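PDB 7KR6: glycoside hydrolase family 16 protein from Bacteroides ovatus, which probably hydrolyses beta-glucosidic linkages in mixed-linkage glucans as an endo-acting glucanase, and is captured here with a fluorinated oligosaccharide label in its cleft. Local coordinates for residues K105-R110 with F129-D134; L201-N206 with D230-L235. The protein carries 1 engineered substitution. All coordinates share one frame; numbering follows the deposited sequence.

Interaction 1 (K105-R110 with F129-D134). With G2F (2-deoxy-2-fluoro-alpha-D-glucopyranose), chain C.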
loop_
_atom_site.group_PDB
_atom_site.type_symbol
_atom_site.label_atom_id
_atom_site.label_comp_id
_atom_site.label_asym_id
_atom_site.label_seq_id
_atom_site.Cartn_x
_atom_site.Cartn_y
_atom_site.Cartn_z
ATOM N N LYS A 105 -24.716 -15.480 5.429
ATOM C CA LYS A 105 -25.246 -14.456 4.518
ATOM C C LYS A 105 -24.116 -14.108 3.559
ATOM O O LYS A 105 -23.080 -13.532 3.993
ATOM C CB LYS A 105 -25.705 -13.215 5.269
ATOM C CG LYS A 105 -26.484 -12.208 4.455
ATOM C CD LYS A 105 -27.820 -12.693 3.897
ATOM C CE LYS A 105 -28.598 -13.498 4.918
ATOM N NZ LYS A 105 -30.005 -13.726 4.506
ATOM N N SER A 106 -24.327 -14.375 2.295
ATOM C CA SER A 106 -23.329 -14.062 1.248
ATOM C C SER A 106 -24.058 -13.663 -0.030
ATOM O O SER A 106 -25.264 -13.909 -0.143
ATOM C CB SER A 106 -22.368 -15.168 1.042
ATOM O OG SER A 106 -23.002 -16.329 0.478
ATOM N N PHE A 107 -23.375 -12.948 -0.899
ATOM C CA PHE A 107 -24.018 -12.353 -2.084
ATOM C C PHE A 107 -22.962 -12.066 -3.151
ATOM O O PHE A 107 -21.784 -12.109 -2.856
ATOM C CB PHE A 107 -24.779 -11.101 -1.701
ATOM C CG PHE A 107 -23.864 -9.961 -1.317
ATOM C CD1 PHE A 107 -23.295 -9.943 -0.048
ATOM C CD2 PHE A 107 -23.590 -8.931 -2.199
ATOM C CE1 PHE A 107 -22.411 -8.927 0.305
ATOM C CE2 PHE A 107 -22.757 -7.888 -1.818
ATOM C CZ PHE A 107 -22.175 -7.897 -0.572
ATOM N N LYS A 108 -23.432 -11.765 -4.352
ATOM C CA LYS A 108 -22.579 -11.524 -5.535
ATOM C C LYS A 108 -23.247 -10.423 -6.336
ATOM O O LYS A 108 -24.494 -10.491 -6.562
ATOM C CB LYS A 108 -22.467 -12.846 -6.317
ATOM C CG LYS A 108 -21.892 -12.772 -7.710
ATOM C CD LYS A 108 -21.946 -14.079 -8.494
ATOM C CE LYS A 108 -21.325 -13.894 -9.866
ATOM N NZ LYS A 108 -21.188 -15.167 -10.609
ATOM N N TYR A 109 -22.468 -9.457 -6.811
ATOM C CA TYR A 109 -22.917 -8.419 -7.756
ATOM C C TYR A 109 -24.147 -7.672 -7.226
ATOM O O TYR A 109 -25.144 -7.507 -7.983
ATOM C CB TYR A 109 -23.213 -9.051 -9.129
ATOM C CG TYR A 109 -22.086 -9.687 -9.899
ATOM C CD1 TYR A 109 -20.730 -9.516 -9.611
ATOM C CD2 TYR A 109 -22.386 -10.462 -11.010
ATOM C CE1 TYR A 109 -19.725 -10.130 -10.356
ATOM C CE2 TYR A 109 -21.394 -11.056 -11.773
ATOM C CZ TYR A 109 -20.059 -10.923 -11.443
ATOM O OH TYR A 109 -19.101 -11.541 -12.212
ATOM N N ARG A 110 -24.129 -7.245 -5.967
ATOM C CA ARG A 110 -25.162 -6.341 -5.424
ATOM C C ARG A 110 -24.449 -5.210 -4.703
ATOM O O ARG A 110 -23.288 -5.395 -4.311
ATOM C CB ARG A 110 -26.067 -7.019 -4.395
ATOM C CG ARG A 110 -26.798 -8.249 -4.912
ATOM C CD ARG A 110 -27.785 -7.930 -5.993
ATOM N NE ARG A 110 -28.620 -9.119 -6.157
ATOM C CZ ARG A 110 -29.854 -9.280 -5.672
ATOM N NH1 ARG A 110 -30.486 -10.421 -5.884
ATOM N NH2 ARG A 110 -30.459 -8.318 -4.991
ATOM N N PHE A 129 -14.566 -2.450 7.577
ATOM C CA PHE A 129 -15.799 -3.006 6.996
ATOM C C PHE A 129 -15.352 -3.697 5.720
ATOM O O PHE A 129 -14.824 -2.991 4.827
ATOM C CB PHE A 129 -16.775 -1.854 6.749
ATOM C CG PHE A 129 -17.992 -2.174 5.915
ATOM C CD1 PHE A 129 -18.623 -3.422 5.980
ATOM C CD2 PHE A 129 -18.516 -1.219 5.074
ATOM C CE1 PHE A 129 -19.757 -3.661 5.219
ATOM C CE2 PHE A 129 -19.661 -1.444 4.325
ATOM C CZ PHE A 129 -20.274 -2.683 4.402
ATOM N N TRP A 130 -15.540 -5.005 5.632
ATOM C CA TRP A 130 -14.884 -5.772 4.560
ATOM C C TRP A 130 -15.622 -7.078 4.267
ATOM O O TRP A 130 -16.639 -7.343 4.876
ATOM C CB TRP A 130 -13.425 -5.965 4.952
ATOM C CG TRP A 130 -13.129 -6.594 6.276
ATOM C CD1 TRP A 130 -13.358 -6.087 7.523
ATOM C CD2 TRP A 130 -12.324 -7.760 6.475
ATOM N NE1 TRP A 130 -12.803 -6.894 8.471
ATOM C CE2 TRP A 130 -12.169 -7.925 7.857
ATOM C CE3 TRP A 130 -11.723 -8.688 5.615
ATOM C CZ2 TRP A 130 -11.384 -8.939 8.391
ATOM C CZ3 TRP A 130 -10.969 -9.691 6.156
ATOM C CH2 TRP A 130 -10.806 -9.820 7.517
ATOM N N MET A 131 -15.127 -7.798 3.268
ATOM C CA MET A 131 -15.810 -8.996 2.745
ATOM C C MET A 131 -14.752 -10.019 2.373
ATOM O O MET A 131 -13.644 -9.617 1.939
ATOM C CB MET A 131 -16.661 -8.635 1.525
ATOM C CG MET A 131 -17.792 -7.706 1.817
ATOM S SD MET A 131 -18.498 -6.991 0.323
ATOM C CE MET A 131 -18.716 -8.355 -0.830
ATOM N N MET A 132 -15.071 -11.306 2.519
ATOM C CA MET A 132 -14.212 -12.371 1.938
ATOM C C MET A 132 -15.085 -13.383 1.221
ATOM O O MET A 132 -16.277 -13.466 1.510
ATOM C CB MET A 132 -13.360 -13.107 2.969
ATOM C CG MET A 132 -12.185 -12.277 3.515
ATOM S SD MET A 132 -11.021 -13.151 4.568
ATOM C CE MET A 132 -11.867 -13.159 6.132
ATOM N N GLY A 133 -14.471 -14.129 0.324
ATOM C CA GLY A 133 -15.196 -15.170 -0.418
ATOM C C GLY A 133 -15.760 -16.237 0.499
ATOM O O GLY A 133 -15.084 -16.732 1.380
ATOM N N ASP A 134 -17.028 -16.568 0.281
ATOM C CA ASP A 134 -17.811 -17.546 1.100
ATOM C C ASP A 134 -17.509 -18.956 0.576
ATOM O O ASP A 134 -18.406 -19.560 -0.046
ATOM C CB ASP A 134 -19.277 -17.145 1.057
ATOM C CG ASP A 134 -20.168 -17.920 2.018
ATOM O OD1 ASP A 134 -19.683 -18.256 3.103
ATOM O OD2 ASP A 134 -21.334 -18.216 1.625
HETATM C C1 G2F C . -7.878 -7.038 4.437
HETATM C C2 G2F C . -6.673 -7.726 4.982
HETATM C C3 G2F C . -6.967 -8.408 6.302
HETATM C C4 G2F C . -7.447 -7.355 7.268
HETATM C C5 G2F C . -8.743 -6.740 6.651
HETATM C C6 G2F C . -9.475 -5.713 7.483
HETATM O O3 G2F C . -5.808 -9.085 6.775
HETATM O O4 G2F C . -7.676 -8.005 8.568
HETATM O O5 G2F C . -8.496 -6.135 5.367
HETATM O O6 G2F C . -8.529 -4.676 7.943
HETATM F F2 G2F C . -6.152 -8.595 3.975
#

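Interaction 2 (L201-N206 with D230-L235)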
loop_
_atom_site.group_PDB
_atom_site.type_symbol
_atom_site.label_atom_id
_atom_site.label_comp_id
_atom_site.label_asym_id
_atom_site.label_seq_id
_atom_site.Cartn_x
_atom_site.Cartn_y
_atom_site.Cartn_z
ATOM N N LEU A 201 -20.461 -0.136 -1.285
ATOM C CA LEU A 201 -19.709 -0.847 -2.331
ATOM C C LEU A 201 -20.682 -1.238 -3.427
ATOM O O LEU A 201 -21.635 -1.992 -3.116
ATOM C CB LEU A 201 -19.062 -2.109 -1.768
ATOM C CG LEU A 201 -18.396 -2.983 -2.825
ATOM C CD1 LEU A 201 -17.104 -2.378 -3.336
ATOM C CD2 LEU A 201 -18.138 -4.354 -2.300
ATOM N N ASP A 202 -20.419 -0.771 -4.630
ATOM C CA ASP A 202 -21.086 -1.232 -5.868
ATOM C C ASP A 202 -20.223 -2.339 -6.456
ATOM O O ASP A 202 -18.981 -2.212 -6.494
ATOM C CB ASP A 202 -21.264 -0.090 -6.845
ATOM C CG ASP A 202 -22.424 0.823 -6.526
ATOM O OD1 ASP A 202 -23.587 0.324 -6.549
ATOM O OD2 ASP A 202 -22.172 2.024 -6.336
ATOM N N TRP A 203 -20.843 -3.376 -6.994
ATOM C CA TRP A 203 -20.103 -4.566 -7.450
ATOM C C TRP A 203 -20.849 -5.105 -8.675
ATOM O O TRP A 203 -22.057 -5.379 -8.543
ATOM C CB TRP A 203 -20.057 -5.573 -6.315
ATOM C CG TRP A 203 -19.405 -6.881 -6.603
ATOM C CD1 TRP A 203 -18.589 -7.255 -7.629
ATOM C CD2 TRP A 203 -19.492 -7.998 -5.716
ATOM N NE1 TRP A 203 -18.130 -8.523 -7.413
ATOM C CE2 TRP A 203 -18.704 -9.023 -6.267
ATOM C CE3 TRP A 203 -20.164 -8.215 -4.517
ATOM C CZ2 TRP A 203 -18.569 -10.262 -5.633
ATOM C CZ3 TRP A 203 -20.039 -9.444 -3.892
ATOM C CH2 TRP A 203 -19.235 -10.452 -4.446
ATOM N N ASP A 204 -20.162 -5.133 -9.802
ATOM C CA ASP A 204 -20.671 -5.817 -11.022
ATOM C C ASP A 204 -19.532 -6.618 -11.628
ATOM O O ASP A 204 -18.480 -6.697 -11.013
ATOM C CB ASP A 204 -21.329 -4.818 -11.965
ATOM C CG ASP A 204 -20.404 -3.824 -12.664
ATOM O OD1 ASP A 204 -19.189 -4.003 -12.646
ATOM O OD2 ASP A 204 -20.951 -2.874 -13.301
ATOM N N GLU A 205 -19.712 -7.188 -12.824
ATOM C CA GLU A 205 -18.673 -8.060 -13.409
ATOM C C GLU A 205 -17.406 -7.277 -13.777
ATOM O O GLU A 205 -16.399 -7.944 -13.987
ATOM C CB GLU A 205 -19.217 -8.863 -14.602
ATOM C CG GLU A 205 -19.616 -8.014 -15.774
ATOM C CD GLU A 205 -20.339 -8.786 -16.872
ATOM O OE1 GLU A 205 -20.453 -10.001 -16.735
ATOM O OE2 GLU A 205 -20.787 -8.156 -17.836
ATOM N N ASN A 206 -17.453 -5.937 -13.841
ATOM C CA ASN A 206 -16.320 -5.114 -14.284
ATOM C C ASN A 206 -15.664 -4.368 -13.121
ATOM O O ASN A 206 -14.451 -4.251 -13.139
ATOM C CB ASN A 206 -16.752 -4.132 -15.363
ATOM C CG ASN A 206 -17.149 -4.863 -16.627
ATOM O OD1 ASN A 206 -18.244 -4.661 -17.153
ATOM N ND2 ASN A 206 -16.356 -5.839 -17.009
ATOM N N ASP A 230 -17.843 -14.522 -7.248
ATOM C CA ASP A 230 -18.550 -15.579 -6.492
ATOM C C ASP A 230 -19.088 -14.918 -5.227
ATOM O O ASP A 230 -18.701 -13.787 -4.965
ATOM C CB ASP A 230 -17.605 -16.758 -6.248
ATOM C CG ASP A 230 -17.278 -17.537 -7.521
ATOM O OD1 ASP A 230 -18.179 -18.257 -8.043
ATOM O OD2 ASP A 230 -16.132 -17.461 -7.989
ATOM N N ASN A 231 -19.934 -15.601 -4.466
ATOM C CA ASN A 231 -20.463 -15.075 -3.204
ATOM C C ASN A 231 -19.335 -14.666 -2.257
ATOM O O ASN A 231 -18.358 -15.436 -2.034
ATOM C CB ASN A 231 -21.351 -16.089 -2.506
ATOM C CG ASN A 231 -22.623 -16.359 -3.272
ATOM O OD1 ASN A 231 -23.055 -15.572 -4.110
ATOM N ND2 ASN A 231 -23.204 -17.524 -3.000
ATOM N N PHE A 232 -19.569 -13.527 -1.606
ATOM C CA PHE A 232 -18.722 -13.001 -0.505
ATOM C C PHE A 232 -19.611 -12.782 0.707
ATOM O O PHE A 232 -20.742 -12.318 0.530
ATOM C CB PHE A 232 -18.052 -11.697 -0.943
ATOM C CG PHE A 232 -16.739 -11.821 -1.667
ATOM C CD1 PHE A 232 -16.642 -12.494 -2.880
ATOM C CD2 PHE A 232 -15.588 -11.219 -1.176
ATOM C CE1 PHE A 232 -15.428 -12.577 -3.559
ATOM C CE2 PHE A 232 -14.382 -11.337 -1.843
ATOM C CZ PHE A 232 -14.302 -11.968 -3.053
ATOM N N TYR A 233 -19.080 -13.045 1.896
ATOM C CA TYR A 233 -19.710 -12.682 3.182
ATOM C C TYR A 233 -19.060 -11.425 3.778
ATOM O O TYR A 233 -18.076 -10.896 3.228
ATOM C CB TYR A 233 -19.583 -13.848 4.147
ATOM C CG TYR A 233 -18.187 -14.248 4.540
ATOM C CD1 TYR A 233 -17.526 -13.644 5.618
ATOM C CD2 TYR A 233 -17.491 -15.224 3.866
ATOM C CE1 TYR A 233 -16.261 -14.037 6.024
ATOM C CE2 TYR A 233 -16.232 -15.625 4.263
ATOM C CZ TYR A 233 -15.587 -15.011 5.331
ATOM O OH TYR A 233 -14.360 -15.410 5.733
ATOM N N ILE A 234 -19.670 -10.964 4.846
ATOM C CA ILE A 234 -19.417 -9.609 5.419
ATOM C C ILE A 234 -18.682 -9.752 6.727
ATOM O O ILE A 234 -18.974 -10.675 7.522
ATOM C CB ILE A 234 -20.739 -8.840 5.575
ATOM C CG1 ILE A 234 -21.524 -8.761 4.278
ATOM C CG2 ILE A 234 -20.503 -7.449 6.155
ATOM C CD1 ILE A 234 -23.019 -8.515 4.444
ATOM N N LEU A 235 -17.753 -8.828 6.967
ATOM C CA LEU A 235 -17.059 -8.722 8.249
ATOM C C LEU A 235 -17.039 -7.280 8.723
ATOM O O LEU A 235 -17.016 -6.350 7.887
ATOM C CB LEU A 235 -15.609 -9.203 8.200
ATOM C CG LEU A 235 -15.392 -10.618 7.672
ATOM C CD1 LEU A 235 -15.018 -10.598 6.207
ATOM C CD2 LEU A 235 -14.340 -11.305 8.483
#

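Interaction 1 (K105-R110 with F129-D134)
Ser106 OG donates a hydrogen bond to Asp134 OD2 across 2.8 Å, the one hydrogen bond between these two segments. The hydroxyl approaches from above the carboxylate plane, 38° out of it, so the acceptor is met obliquely. The CG of Asp134 stands anti to its backbone N (chi1 -171°), which turns the carboxylate toward strand 93-107. The other oxygen, OD1, accepts from the backbone N of Gly103, so a single carboxylate grips that strand at two points through its two separate oxygens. The Ser106 and Asp134 CA atoms are 6.5 Å apart and the bond runs between side chains; further along, strand 232-240 lies between strands 93-107 and 125-133 and pairs with both.

On the buried side, the methyl group of Met131 makes the second contact. Its CE lies 3.5 Å from Phe107 CZ, and the two side chains cross at about a right angle. A bend at the last torsion brings CE closer to the ring than the sulfur is, with Met131 SD 3.9 Å from Phe107 CZ. The sulfur sits 5.1 Å from the ring centroid and 66° off the normal, an oblique Met-aromatic contact.

The neighbouring residue Trp130 serves the glycan. C6 of the 2-fluoroglucose lies 3.4 Å above the indole plane, over its centre, and is 3.5 Å from Trp130 CE2; the sugar C5 is 3.7 Å from CD2. The C5-C6 edge of the sugar thus lies over one face of the indole, consistent with CH-pi attraction. A hydrogen bond from Trp130 NE1 to Asn237 OD1 helps to fix the rotation of the indole.

Asp134 therefore ties the end of strand 125-133 to strand 93-107, while the buried Met131 contact, purely apolar and sulfur-aromatic, leaves adjacent Trp130 facing the sugar.

Interaction 2 (L201-N206 with D230-L235)
Strands 197-203 and 232-240 come no closer here than 11.0 Å between the CA atoms of Trp203 and Phe232, with no hydrogen bond between the segments, which is the spacing of two layers meeting through their side chains. Strand 197-203 pairs with 112-117, whereas 232-240 pairs with 93-107 and 125-133, as expected for the two facing sheets of the family 16 beta-jelly roll.

Trp203 spans most of the gap. Its first torsion, 177°, swings the indole away from its own backbone N and out across to the other layer, where it presents the far rim of the six-membered ring. That ring and the ring of Phe232 form an offset edge-to-face pair: the Trp203 edge is directed at the Phe232 face, the centroids are 5.4 Å apart and the planes stand at 83°. The nearest atoms are Trp203 CH2 and Phe232 CD1, at 3.7 Å.

The same rim also meets the backbone. Asp230 O lies at the Trp203 edge, near the ring plane, 3.4 Å from CH2 and 3.6 Å from CZ2. It lies as well in the plane of the Phe232 ring, 3.2 Å from CD1, so one carbonyl oxygen faces the C-H rims of both aromatics. The indole N-H is engaged separately, Trp203 NE1 donating to Phe228 O. Phe107, Tyr109 and Met131 also pack on the indole.

The buried indole is therefore held at both ends: its only N-H is spent on a carbonyl of the chain leading to 230-235, and its C-H rim, which would carry slight positive charge, lies against an aromatic face and a second carbonyl, an arrangement probably favourable electrostatically.

Interactions 1 and 2 have centres 5 Å apart and meet along the pairing of strands 125-133 and 232-240: Trp130 O lies 2.8 Å from Leu235 N and Met132 O 2.9 Å from Tyr233 N, both probable hydrogen bonds. Phe107, which bonds through its backbone to Phe232, also packs its ring against Trp203, and Met131 touches both Phe232 and Trp203, so the apolar parts of the two contacts are continuous. Trp130 and Met132 belong to the glycan pocket, whereas the side chain of Phe232 is about 10 Å from the fluorinated sugar at the nearest atoms, consistent with interaction 2 lying behind the cleft floor, on the inner side of the sheet that carries Trp130 and Met132.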